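Local coordinates for putative lipoprotein (PDB 4EXR), which is of unknown function but carries two tandem PepSY (peptidase propeptide and YPEB) domains and pairs with a second copy as a dimer, at residues F30-T35 and N82-L87; L140-Y145 and K159-K164. One frame throughout, in Å; residues are numbered along the deposited sequence.

Interaction 1. Residues F30-T35 and N82-L87; sequences FKVPYT and NTKDVL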
loop_
_atom_site.group_PDB
_atom_site.type_symbol
_atom_site.label_atom_id
_atom_site.label_comp_id
_atom_site.label_asym_id
_atom_site.label_seq_id
_atom_site.Cartn_x
_atom_site.Cartn_y
_atom_site.Cartn_z
ATOM N N PHE A 30 5.360 24.799 -6.902
ATOM C CA PHE A 30 4.577 23.598 -7.099
ATOM C C PHE A 30 3.323 23.953 -7.870
ATOM O O PHE A 30 2.505 24.752 -7.413
ATOM C CB PHE A 30 4.281 22.923 -5.748
ATOM C CG PHE A 30 5.524 22.638 -4.959
ATOM C CD1 PHE A 30 6.385 21.617 -5.352
ATOM C CD2 PHE A 30 5.886 23.447 -3.888
ATOM C CE1 PHE A 30 7.558 21.367 -4.653
ATOM C CE2 PHE A 30 7.068 23.215 -3.189
ATOM C CZ PHE A 30 7.900 22.169 -3.566
ATOM N N LYS A 31 3.185 23.367 -9.052
ATOM C CA LYS A 31 2.042 23.664 -9.901
ATOM C C LYS A 31 0.719 23.263 -9.257
ATOM O O LYS A 31 -0.319 23.860 -9.540
ATOM C CB LYS A 31 2.202 22.990 -11.259
ATOM C CG LYS A 31 3.440 23.484 -12.012
ATOM C CD LYS A 31 3.403 23.026 -13.445
ATOM C CE LYS A 31 4.685 23.410 -14.162
ATOM N NZ LYS A 31 4.905 24.880 -14.258
ATOM N N VAL A 32 0.772 22.255 -8.391
ATOM C CA VAL A 32 -0.409 21.779 -7.668
ATOM C C VAL A 32 -0.332 22.309 -6.247
ATOM O O VAL A 32 0.577 21.957 -5.496
ATOM C CB VAL A 32 -0.469 20.238 -7.639
ATOM C CG1 VAL A 32 -1.729 19.741 -6.903
ATOM C CG2 VAL A 32 -0.412 19.680 -9.054
ATOM N N PRO A 33 -1.263 23.192 -5.879
ATOM C CA PRO A 33 -1.237 23.705 -4.504
ATOM C C PRO A 33 -1.723 22.631 -3.517
ATOM O O PRO A 33 -2.416 21.686 -3.911
ATOM C CB PRO A 33 -2.191 24.896 -4.559
ATOM C CG PRO A 33 -3.143 24.558 -5.639
ATOM C CD PRO A 33 -2.374 23.752 -6.665
ATOM N N TYR A 34 -1.351 22.757 -2.247
ATOM C CA TYR A 34 -1.693 21.710 -1.283
ATOM C C TYR A 34 -3.201 21.516 -1.166
ATOM O O TYR A 34 -3.669 20.416 -0.889
ATOM C CB TYR A 34 -1.051 21.982 0.079
ATOM C CG TYR A 34 -1.855 22.910 0.957
ATOM C CD1 TYR A 34 -1.798 24.288 0.786
ATOM C CD2 TYR A 34 -2.687 22.402 1.951
ATOM C CE1 TYR A 34 -2.542 25.138 1.591
ATOM C CE2 TYR A 34 -3.435 23.234 2.752
ATOM C CZ TYR A 34 -3.363 24.595 2.572
ATOM O OH TYR A 34 -4.115 25.410 3.380
ATOM N N THR A 35 -3.958 22.580 -1.417
ATOM C CA THR A 35 -5.419 22.512 -1.356
ATOM C C THR A 35 -6.014 21.628 -2.447
ATOM O O THR A 35 -7.048 20.992 -2.239
ATOM C CB THR A 35 -6.060 23.919 -1.416
ATOM O OG1 THR A 35 -5.511 24.653 -2.515
ATOM C CG2 THR A 35 -5.774 24.685 -0.133
ATOM N N ASN A 82 3.506 18.489 -9.086
ATOM C CA ASN A 82 3.585 19.284 -10.309
ATOM C C ASN A 82 2.645 18.801 -11.408
ATOM O O ASN A 82 2.080 19.607 -12.145
ATOM C CB ASN A 82 5.031 19.373 -10.809
ATOM C CG ASN A 82 5.879 20.264 -9.928
ATOM O OD1 ASN A 82 5.625 21.466 -9.826
ATOM N ND2 ASN A 82 6.877 19.683 -9.270
ATOM N N THR A 83 2.455 17.489 -11.496
ATOM C CA THR A 83 1.676 16.922 -12.593
ATOM C C THR A 83 0.285 16.484 -12.175
ATOM O O THR A 83 -0.574 16.254 -13.027
ATOM C CB THR A 83 2.395 15.725 -13.235
ATOM O OG1 THR A 83 2.387 14.620 -12.326
ATOM C CG2 THR A 83 3.842 16.091 -13.585
ATOM N N LYS A 84 0.076 16.353 -10.864
ATOM C CA LYS A 84 -1.203 15.925 -10.307
ATOM C C LYS A 84 -1.474 14.425 -10.511
ATOM O O LYS A 84 -2.548 13.935 -10.154
ATOM C CB LYS A 84 -2.354 16.781 -10.856
ATOM C CG LYS A 84 -3.476 17.065 -9.884
ATOM C CD LYS A 84 -4.731 17.535 -10.618
ATOM C CE LYS A 84 -4.550 18.910 -11.234
ATOM N NZ LYS A 84 -4.621 19.995 -10.214
ATOM N N ASP A 85 -0.505 13.699 -11.072
ATOM C CA ASP A 85 -0.626 12.242 -11.227
ATOM C C ASP A 85 -0.764 11.562 -9.865
ATOM O O ASP A 85 -0.020 11.878 -8.941
ATOM C CB ASP A 85 0.623 11.660 -11.874
ATOM C CG ASP A 85 0.800 12.097 -13.315
ATOM O OD1 ASP A 85 -0.219 12.219 -14.035
ATOM O OD2 ASP A 85 1.966 12.320 -13.719
ATOM N N VAL A 86 -1.686 10.610 -9.760
ATOM C CA VAL A 86 -1.827 9.794 -8.554
ATOM C C VAL A 86 -0.778 8.686 -8.600
ATOM O O VAL A 86 -0.818 7.832 -9.467
ATOM C CB VAL A 86 -3.239 9.186 -8.458
ATOM C CG1 VAL A 86 -3.367 8.261 -7.216
ATOM C CG2 VAL A 86 -4.281 10.291 -8.404
ATOM N N LEU A 87 0.181 8.722 -7.684
ATOM C CA LEU A 87 1.277 7.755 -7.682
ATOM C C LEU A 87 0.961 6.541 -6.798
ATOM O O LEU A 87 1.500 5.453 -6.982
ATOM C CB LEU A 87 2.530 8.424 -7.151
ATOM C CG LEU A 87 2.903 9.668 -7.966
ATOM C CD1 LEU A 87 4.125 10.335 -7.375
ATOM C CD2 LEU A 87 3.115 9.287 -9.431
#
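Asn82 lays its side-chain amide against the backbone of Phe30 and Lys31, joining the lead-in to helix 34-44 to the turn between strands 73-80 and 86-93 in the first PepSY domain. One hydrogen bond crosses the contact: Lys31 N donates to Asn82 OD1 at 3.2 Å, nearly straight at the hydrogen (170°). The N-H comes in 32° off the amide plane rather than within it. Asn82 CG stands anti to its own carbonyl carbon (chi1 -72°), and although the CB starts off away from the partner chain, this torsion brings OD1 back to it, where Phe30 CA also lies 3.6 Å from Asn82 OD1. The amide nitrogen sits obliquely beside the Phe30 ring, which itself meets Phe62 edge-to-face.

Lys31 runs across Asn82 at about a right angle. Its CB is 3.5 Å from the backbone Asn82 O and its CG touches Asn82 OD1, so the aliphatic root of the lysine makes the contact while the ammonium end departs from it. Val32, which is buried, faces the turn with one branch, CG2, which is anti to the carbonyl carbon and rests over the Asn82-Lys84 backbone; Val32 also bonds through its backbone to Ala81, and its O accepts from Tyr64 OH.

Polar bonds also shape the turn. Asp80 OD1, at the end of strand 73-80, accepts from the backbone N of both Asn82 and Thr83, while Thr83 OG1 receives Asp85 N in an ST turn and gives its proton to Asp85 OD2 at 2.7 Å, meeting the carboxylate from above its plane. The alkyl part of Lys84 crosses the valine, with Lys84 CB 3.9 Å from Val32 CG2.

Interaction 2. Residues L140-Y145 and K159-K164; sequences LDVTFY and KVDSKK
Thr143 O takes two hydrogen bonds from Ser162, where strand 154-161 of the antiparallel hairpin with strand 142-151 ends and the chain turns off. Ser162 N approaches in the carbonyl plane at 3.1 Å from Thr143 O, while Ser162 OG, 2.8 Å from the same Thr143 O, donates from 53° above that plane. The serine hydroxyl can double back because OG sits between its backbone N and carbonyl carbon (chi1 63°). Further into the hairpin, Tyr145 and Val160 form a hydrogen-bonded pair: Tyr145 N reaches Val160 O, and Val160 N reaches Tyr145 O, each at 2.8 Å and in the carbonyl plane. Lys159 CA adds a CH...O contact to Tyr145 O.

Beyond the strand end, Asp161 OD1 accepts from Lys163 N, an Asx turn, and from Lys164 N, which together make an Asx motif. Other polar groups are met from outside the two segments: Thr143 OG1 accepts from Asp109 N, Tyr145 OH bonds to Met114 O, and Lys163 NZ forms a salt bridge with Asp109.

Lys159 runs alongside the Phe144 ring in the same direction. Its extended chain makes an off-centre CH-pi contact: Lys159 CD lies 4.1 Å from the Phe144 ring centroid.

Strands 130-139 and 167-172 flank the hairpin, Phe144 touching Asp137 and Leu168, while Tyr145 and Val160 face helix 116-126 through Ala119 and Ile122.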
loop_
_atom_site.group_PDB
_atom_site.type_symbol
_atom_site.label_atom_id
_atom_site.label_comp_id
_atom_site.label_asym_id
_atom_site.label_seq_id
_atom_site.Cartn_x
_atom_site.Cartn_y
_atom_site.Cartn_z
ATOM N N LEU A 140 -2.590 17.415 20.936
ATOM C CA LEU A 140 -3.152 18.276 21.977
ATOM C C LEU A 140 -4.131 19.285 21.386
ATOM O O LEU A 140 -4.201 20.433 21.839
ATOM C CB LEU A 140 -2.038 19.014 22.735
ATOM C CG LEU A 140 -0.943 18.136 23.349
ATOM C CD1 LEU A 140 0.133 18.991 24.024
ATOM C CD2 LEU A 140 -1.548 17.130 24.333
ATOM N N ASP A 141 -4.847 18.853 20.348
ATOM C CA ASP A 141 -5.877 19.659 19.689
ATOM C C ASP A 141 -5.326 20.844 18.888
ATOM O O ASP A 141 -6.083 21.701 18.426
ATOM C CB ASP A 141 -6.926 20.136 20.707
ATOM C CG ASP A 141 -8.337 20.009 20.184
ATOM O OD1 ASP A 141 -8.573 19.110 19.342
ATOM O OD2 ASP A 141 -9.203 20.806 20.615
ATOM N N VAL A 142 -4.011 20.888 18.729
ATOM C CA VAL A 142 -3.365 21.949 17.979
ATOM C C VAL A 142 -2.909 21.363 16.649
ATOM O O VAL A 142 -2.146 20.413 16.636
ATOM C CB VAL A 142 -2.115 22.495 18.713
ATOM C CG1 VAL A 142 -1.447 23.594 17.882
ATOM C CG2 VAL A 142 -2.477 23.012 20.088
ATOM N N THR A 143 -3.399 21.913 15.540
ATOM C CA THR A 143 -2.902 21.516 14.221
ATOM C C THR A 143 -1.743 22.432 13.868
ATOM O O THR A 143 -1.873 23.660 13.865
ATOM C CB THR A 143 -4.010 21.580 13.147
ATOM O OG1 THR A 143 -5.046 20.655 13.497
ATOM C CG2 THR A 143 -3.459 21.229 11.749
ATOM N N PHE A 144 -0.594 21.832 13.591
ATOM C CA PHE A 144 0.595 22.611 13.325
ATOM C C PHE A 144 1.273 22.160 12.034
ATOM O O PHE A 144 1.131 21.010 11.608
ATOM C CB PHE A 144 1.572 22.505 14.505
ATOM C CG PHE A 144 1.894 21.087 14.896
ATOM C CD1 PHE A 144 2.907 20.389 14.257
ATOM C CD2 PHE A 144 1.176 20.448 15.896
ATOM C CE1 PHE A 144 3.188 19.078 14.600
ATOM C CE2 PHE A 144 1.457 19.143 16.247
ATOM C CZ PHE A 144 2.471 18.457 15.603
ATOM N N TYR A 145 2.000 23.083 11.410
ATOM C CA TYR A 145 2.948 22.702 10.379
ATOM C C TYR A 145 4.205 22.224 11.088
ATOM O O TYR A 145 4.629 22.810 12.082
ATOM C CB TYR A 145 3.309 23.895 9.494
ATOM C CG TYR A 145 2.302 24.225 8.408
ATOM C CD1 TYR A 145 2.311 23.542 7.195
ATOM C CD2 TYR A 145 1.374 25.246 8.584
ATOM C CE1 TYR A 145 1.403 23.849 6.195
ATOM C CE2 TYR A 145 0.467 25.572 7.579
ATOM C CZ TYR A 145 0.492 24.869 6.393
ATOM O OH TYR A 145 -0.415 25.180 5.407
ATOM N N LYS A 159 7.922 23.280 14.720
ATOM C CA LYS A 159 6.468 23.211 14.694
ATOM C C LYS A 159 5.875 24.606 14.794
ATOM O O LYS A 159 6.214 25.373 15.702
ATOM C CB LYS A 159 5.952 22.290 15.801
ATOM C CG LYS A 159 6.502 20.877 15.656
ATOM C CD LYS A 159 5.986 19.913 16.708
ATOM C CE LYS A 159 6.505 18.507 16.413
ATOM N NZ LYS A 159 6.098 17.523 17.445
ATOM N N VAL A 160 5.018 24.938 13.831
ATOM C CA VAL A 160 4.397 26.254 13.748
ATOM C C VAL A 160 2.872 26.114 13.820
ATOM O O VAL A 160 2.291 25.371 13.030
ATOM C CB VAL A 160 4.765 26.938 12.409
ATOM C CG1 VAL A 160 4.079 28.290 12.277
ATOM C CG2 VAL A 160 6.289 27.065 12.249
ATOM N N ASP A 161 2.228 26.816 14.761
ATOM C CA ASP A 161 0.759 26.849 14.829
ATOM C C ASP A 161 0.172 27.256 13.476
ATOM O O ASP A 161 0.522 28.305 12.921
ATOM C CB ASP A 161 0.279 27.827 15.907
ATOM C CG ASP A 161 -1.226 27.756 16.125
ATOM O OD1 ASP A 161 -1.991 28.155 15.217
ATOM O OD2 ASP A 161 -1.649 27.306 17.211
ATOM N N SER A 162 -0.716 26.423 12.943
ATOM C CA SER A 162 -1.171 26.589 11.555
ATOM C C SER A 162 -2.071 27.816 11.359
ATOM O O SER A 162 -2.271 28.275 10.227
ATOM C CB SER A 162 -1.890 25.328 11.076
ATOM O OG SER A 162 -3.055 25.117 11.854
ATOM N N LYS A 163 -2.617 28.346 12.452
ATOM C CA LYS A 163 -3.435 29.550 12.369
ATOM C C LYS A 163 -2.691 30.792 12.870
ATOM O O LYS A 163 -2.700 31.840 12.213
ATOM C CB LYS A 163 -4.746 29.392 13.141
ATOM C CG LYS A 163 -5.689 28.305 12.633
ATOM C CD LYS A 163 -6.988 28.351 13.444
ATOM C CE LYS A 163 -7.699 27.002 13.512
ATOM N NZ LYS A 163 -8.385 26.609 12.246
ATOM N N LYS A 164 -2.045 30.664 14.026
ATOM C CA LYS A 164 -1.477 31.813 14.735
ATOM C C LYS A 164 -0.052 32.145 14.312
ATOM O O LYS A 164 0.413 33.264 14.532
ATOM C CB LYS A 164 -1.491 31.573 16.249
ATOM C CG LYS A 164 -2.871 31.374 16.870
ATOM C CD LYS A 164 -2.732 31.024 18.353
ATOM C CE LYS A 164 -4.010 30.433 18.931
ATOM N NZ LYS A 164 -3.772 29.855 20.288
#

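In the fold
Interaction 1 is complete in sequence before interaction 2 begins; about 23 Å separates their centres, with the middle of the chain between them. Each belongs to a different PepSY range, yet both reach one antiparallel sheet in which strands 49-58 and 130-139 run side by side and join the two halves. At the far end of the first half, Leu87 in strand 86-93 makes backbone hydrogen bonds to the second subunit, whereas no other chain of the assembly touches interaction 2. The segments touch where Tyr34 CZ, just past interaction 1's own contact, lies 4.1 Å from Tyr145 OH. A sodium ion is bound by Val51, Asp52 and Asp137, residues from both halves.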